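Local coordinates for putative glutathione-regulated potassium-efflux system protein KefB (Vibrio parahaemolyticus RIMD 2210633, PDB 3C85) that probably works as a glutathione-regulated potassium-efflux antiporter of the CPA2 family, represented here by its cytosolic, nucleotide-binding TrkA (RCK N-terminal) domain, at residues Gln33-Gly46 with Arg99-Met113. Numbering follows the deposited sequence.
Sequences QLINPGHAQVLILG and RILDTGHVKLVLLAM
L45 lies alongside L111, CD1 to CD2 3.7 Å, both pointing the same way, while that same CD1 also touches CG1 of V109, whose side chain lies across that of L45. This is the centre of a Rossmann-type parallel sheet, where strand 42-45 runs beside strand 108-111. L43, L45, V109 and L111 fill one face, and helix 116-128 packs there against L45, V109 and L111. On the other face V42 has CG1 anti to its backbone N (chi1 -178°), which carries that methyl across to CG of L110, 4.2 Å away; the side chain of I44 lies beside that of L110, pointing the same way, and helix 49-62 closes over them. The strands are stitched in alternation, L43 N to L108 O, L110 N to L43 O, L45 N to L110 O. Where they begin, Q41 O takes two N-H groups, from K107 (2.8 Å) and L108 (3.2 Å). Beyond L45 comes G46, first glycine of a probable GxGxxG turn; M113, a selenomethionine, brings SE to 4.1 Å from L45 CB and also touches A91, a residue of the AMP site.

Upstream, the two segments meet again between I35 and R99: I35 N bonds to R99 O, and I35 CD1 sits over the centre of the guanidinium, 3.7 Å above its plane. Q33 NE2 lies over the opposite face, near the rim. Edge-on, R99 NE gives a nearly straight bond to Q33 O, 2.8 Å and 169°, in the plane of both groups.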
# COMPACT_ATOMS: atom_id res chain seq x y z
N GLN A 33 -3.03 32.25 -16.58
CA GLN A 33 -3.24 31.15 -15.61
C GLN A 33 -2.10 30.17 -15.74
O GLN A 33 -2.29 28.95 -15.71
CB GLN A 33 -4.57 30.46 -15.88
CG GLN A 33 -4.93 30.34 -17.34
CD GLN A 33 -6.39 29.95 -17.52
OE1 GLN A 33 -7.11 30.54 -18.34
NE2 GLN A 33 -6.83 28.96 -16.75
N LEU A 34 -0.90 30.70 -15.89
CA LEU A 34 0.27 29.85 -16.01
C LEU A 34 0.52 29.20 -14.66
O LEU A 34 0.15 29.76 -13.62
CB LEU A 34 1.47 30.65 -16.50
CG LEU A 34 1.35 31.09 -17.97
CD1 LEU A 34 2.56 31.92 -18.40
CD2 LEU A 34 1.15 29.88 -18.90
N ILE A 35 1.11 28.01 -14.68
CA ILE A 35 1.47 27.28 -13.47
C ILE A 35 2.98 27.22 -13.36
O ILE A 35 3.65 26.59 -14.18
CB ILE A 35 0.89 25.86 -13.43
CG1 ILE A 35 -0.64 25.93 -13.40
CG2 ILE A 35 1.44 25.07 -12.20
CD1 ILE A 35 -1.34 24.62 -13.80
N ASN A 36 3.47 27.91 -12.33
CA ASN A 36 4.86 27.88 -11.96
C ASN A 36 5.07 26.90 -10.78
O ASN A 36 4.61 27.18 -9.67
CB ASN A 36 5.28 29.31 -11.61
CG ASN A 36 6.76 29.43 -11.28
OD1 ASN A 36 7.49 28.45 -11.21
ND2 ASN A 36 7.20 30.65 -11.10
N PRO A 37 5.75 25.75 -11.02
CA PRO A 37 5.87 24.73 -9.98
C PRO A 37 6.96 25.12 -8.98
O PRO A 37 7.19 24.42 -8.02
CB PRO A 37 6.28 23.48 -10.75
CG PRO A 37 7.02 24.03 -11.96
CD PRO A 37 6.43 25.36 -12.28
N GLY A 38 7.63 26.24 -9.24
CA GLY A 38 8.50 26.85 -8.27
C GLY A 38 9.65 25.93 -7.98
O GLY A 38 10.28 25.43 -8.91
N HIS A 39 9.93 25.68 -6.69
CA HIS A 39 11.03 24.79 -6.29
C HIS A 39 10.70 23.29 -6.22
O HIS A 39 11.60 22.48 -5.85
CB HIS A 39 11.59 25.20 -4.94
CG HIS A 39 12.09 26.61 -4.89
ND1 HIS A 39 13.33 26.98 -5.38
CD2 HIS A 39 11.55 27.74 -4.38
CE1 HIS A 39 13.51 28.27 -5.19
NE2 HIS A 39 12.44 28.76 -4.59
N ALA A 40 9.48 22.90 -6.59
CA ALA A 40 9.04 21.49 -6.46
C ALA A 40 9.95 20.56 -7.26
O ALA A 40 10.26 20.84 -8.42
CB ALA A 40 7.57 21.33 -6.93
N GLN A 41 10.39 19.48 -6.62
CA GLN A 41 11.25 18.50 -7.24
C GLN A 41 10.46 17.24 -7.59
O GLN A 41 10.93 16.41 -8.39
CB GLN A 41 12.38 18.15 -6.30
CG GLN A 41 13.36 19.31 -6.07
CD GLN A 41 14.47 18.94 -5.14
OE1 GLN A 41 14.45 19.26 -3.94
NE2 GLN A 41 15.46 18.28 -5.67
N VAL A 42 9.27 17.10 -7.00
CA VAL A 42 8.39 15.94 -7.24
C VAL A 42 7.03 16.50 -7.67
O VAL A 42 6.54 17.40 -7.02
CB VAL A 42 8.20 15.04 -5.96
CG1 VAL A 42 7.33 13.81 -6.27
CG2 VAL A 42 9.56 14.57 -5.43
N LEU A 43 6.48 16.00 -8.77
CA LEU A 43 5.11 16.30 -9.15
C LEU A 43 4.30 15.05 -8.83
O LEU A 43 4.67 13.95 -9.27
CB LEU A 43 5.06 16.56 -10.64
CG LEU A 43 3.95 17.31 -11.32
CD1 LEU A 43 3.59 18.65 -10.64
CD2 LEU A 43 4.50 17.59 -12.73
N ILE A 44 3.24 15.18 -8.04
CA ILE A 44 2.41 14.00 -7.70
C ILE A 44 1.06 14.16 -8.41
O ILE A 44 0.29 15.03 -8.11
CB ILE A 44 2.22 13.82 -6.19
CG1 ILE A 44 3.62 13.72 -5.52
CG2 ILE A 44 1.34 12.57 -5.89
CD1 ILE A 44 3.54 13.61 -4.02
N LEU A 45 0.80 13.35 -9.40
CA LEU A 45 -0.42 13.53 -10.17
C LEU A 45 -1.51 12.66 -9.55
O LEU A 45 -1.51 11.43 -9.72
CB LEU A 45 -0.16 13.13 -11.62
CG LEU A 45 0.96 13.92 -12.34
CD1 LEU A 45 1.12 13.39 -13.77
CD2 LEU A 45 0.58 15.40 -12.37
N GLY A 46 -2.46 13.29 -8.85
CA GLY A 46 -3.56 12.52 -8.22
C GLY A 46 -3.25 12.65 -6.76
O GLY A 46 -2.19 12.23 -6.33
N ARG A 99 -0.19 25.01 -19.59
CA ARG A 99 -0.08 26.05 -18.59
C ARG A 99 1.22 25.98 -17.81
O ARG A 99 1.60 26.95 -17.17
CB ARG A 99 -1.27 25.99 -17.63
CG ARG A 99 -2.64 26.31 -18.26
CD ARG A 99 -3.77 25.88 -17.34
NE ARG A 99 -3.79 26.64 -16.09
CZ ARG A 99 -4.43 26.28 -14.98
NH1 ARG A 99 -5.13 25.16 -14.95
NH2 ARG A 99 -4.37 27.05 -13.89
N ILE A 100 1.92 24.85 -17.87
CA ILE A 100 3.05 24.59 -16.96
C ILE A 100 4.40 25.09 -17.49
O ILE A 100 4.84 24.71 -18.58
CB ILE A 100 3.12 23.11 -16.50
CG1 ILE A 100 1.86 22.75 -15.70
CG2 ILE A 100 4.37 22.86 -15.66
CD1 ILE A 100 1.76 21.29 -15.31
N LEU A 101 5.06 25.90 -16.70
CA LEU A 101 6.34 26.47 -17.03
C LEU A 101 7.44 25.45 -17.21
O LEU A 101 7.69 24.66 -16.34
CB LEU A 101 6.76 27.45 -15.96
CG LEU A 101 5.94 28.72 -15.74
CD1 LEU A 101 4.47 28.43 -15.73
CD2 LEU A 101 6.34 29.56 -14.59
N ASP A 102 8.13 25.52 -18.33
CA ASP A 102 9.24 24.63 -18.61
C ASP A 102 10.40 24.79 -17.67
O ASP A 102 11.21 23.91 -17.56
CB ASP A 102 9.70 24.72 -20.07
CG ASP A 102 8.72 24.09 -21.02
OD1 ASP A 102 7.81 23.37 -20.57
OD2 ASP A 102 8.88 24.31 -22.23
N THR A 103 10.48 25.91 -17.00
CA THR A 103 11.48 26.13 -15.99
C THR A 103 11.02 25.39 -14.76
O THR A 103 9.87 25.48 -14.41
CB THR A 103 11.68 27.63 -15.66
OG1 THR A 103 10.46 28.18 -15.16
CG2 THR A 103 12.07 28.40 -16.90
N GLY A 104 11.91 24.65 -14.14
CA GLY A 104 11.53 23.74 -13.08
C GLY A 104 12.60 22.72 -12.68
O GLY A 104 13.31 22.10 -13.46
N HIS A 105 12.66 22.51 -11.41
CA HIS A 105 13.50 21.52 -10.89
C HIS A 105 12.85 20.13 -10.79
O HIS A 105 13.32 19.36 -10.02
CB HIS A 105 13.88 22.02 -9.52
CG HIS A 105 14.15 23.47 -9.48
ND1 HIS A 105 15.30 23.98 -8.94
CD2 HIS A 105 13.43 24.52 -9.90
CE1 HIS A 105 15.28 25.30 -9.03
NE2 HIS A 105 14.15 25.65 -9.62
N VAL A 106 11.81 19.80 -11.57
CA VAL A 106 11.09 18.50 -11.32
C VAL A 106 11.92 17.32 -11.77
O VAL A 106 12.21 17.21 -12.97
CB VAL A 106 9.69 18.46 -12.01
CG1 VAL A 106 9.02 17.05 -11.89
CG2 VAL A 106 8.76 19.47 -11.41
N LYS A 107 12.31 16.44 -10.83
CA LYS A 107 13.21 15.29 -11.08
C LYS A 107 12.47 13.97 -11.03
O LYS A 107 12.99 12.94 -11.47
CB LYS A 107 14.32 15.20 -10.00
CG LYS A 107 15.30 16.32 -10.03
CD LYS A 107 16.34 16.14 -8.96
CE LYS A 107 17.31 17.32 -9.02
NZ LYS A 107 18.36 17.19 -7.97
N LEU A 108 11.27 14.02 -10.45
CA LEU A 108 10.45 12.85 -10.26
C LEU A 108 8.96 13.16 -10.40
O LEU A 108 8.45 14.14 -9.82
CB LEU A 108 10.75 12.21 -8.90
CG LEU A 108 9.89 10.98 -8.54
CD1 LEU A 108 10.16 9.78 -9.51
CD2 LEU A 108 10.07 10.61 -7.04
N VAL A 109 8.28 12.37 -11.22
CA VAL A 109 6.84 12.45 -11.32
C VAL A 109 6.26 11.13 -10.79
O VAL A 109 6.70 10.05 -11.21
CB VAL A 109 6.35 12.70 -12.77
CG1 VAL A 109 4.81 12.73 -12.78
CG2 VAL A 109 6.93 14.01 -13.33
N LEU A 110 5.28 11.22 -9.87
CA LEU A 110 4.52 10.04 -9.39
C LEU A 110 3.15 9.98 -10.04
O LEU A 110 2.39 10.92 -9.95
CB LEU A 110 4.36 10.04 -7.87
CG LEU A 110 5.70 10.05 -7.09
CD1 LEU A 110 5.39 9.92 -5.58
CD2 LEU A 110 6.62 8.92 -7.53
N LEU A 111 2.85 8.91 -10.74
CA LEU A 111 1.58 8.75 -11.36
C LEU A 111 0.61 8.03 -10.40
O LEU A 111 0.70 6.87 -10.20
CB LEU A 111 1.71 7.99 -12.66
CG LEU A 111 2.67 8.52 -13.73
CD1 LEU A 111 2.58 7.65 -14.96
CD2 LEU A 111 2.28 9.88 -14.02
N ALA A 112 -0.29 8.79 -9.80
CA ALA A 112 -1.16 8.32 -8.74
C ALA A 112 -2.62 8.67 -8.96
O ALA A 112 -3.32 8.96 -8.05
CB ALA A 112 -0.71 8.81 -7.47
N MSE A 113 -3.02 8.67 -10.23
CA MSE A 113 -4.39 8.97 -10.60
C MSE A 113 -5.28 7.84 -10.15
O MSE A 113 -4.80 6.75 -9.83
CB MSE A 113 -4.50 9.16 -12.12
CG MSE A 113 -3.43 10.06 -12.72
SE MSE A 113 -3.94 11.94 -12.75
CE MSE A 113 -3.93 12.22 -14.68
O HOH W 1 9.83 22.90 -10.05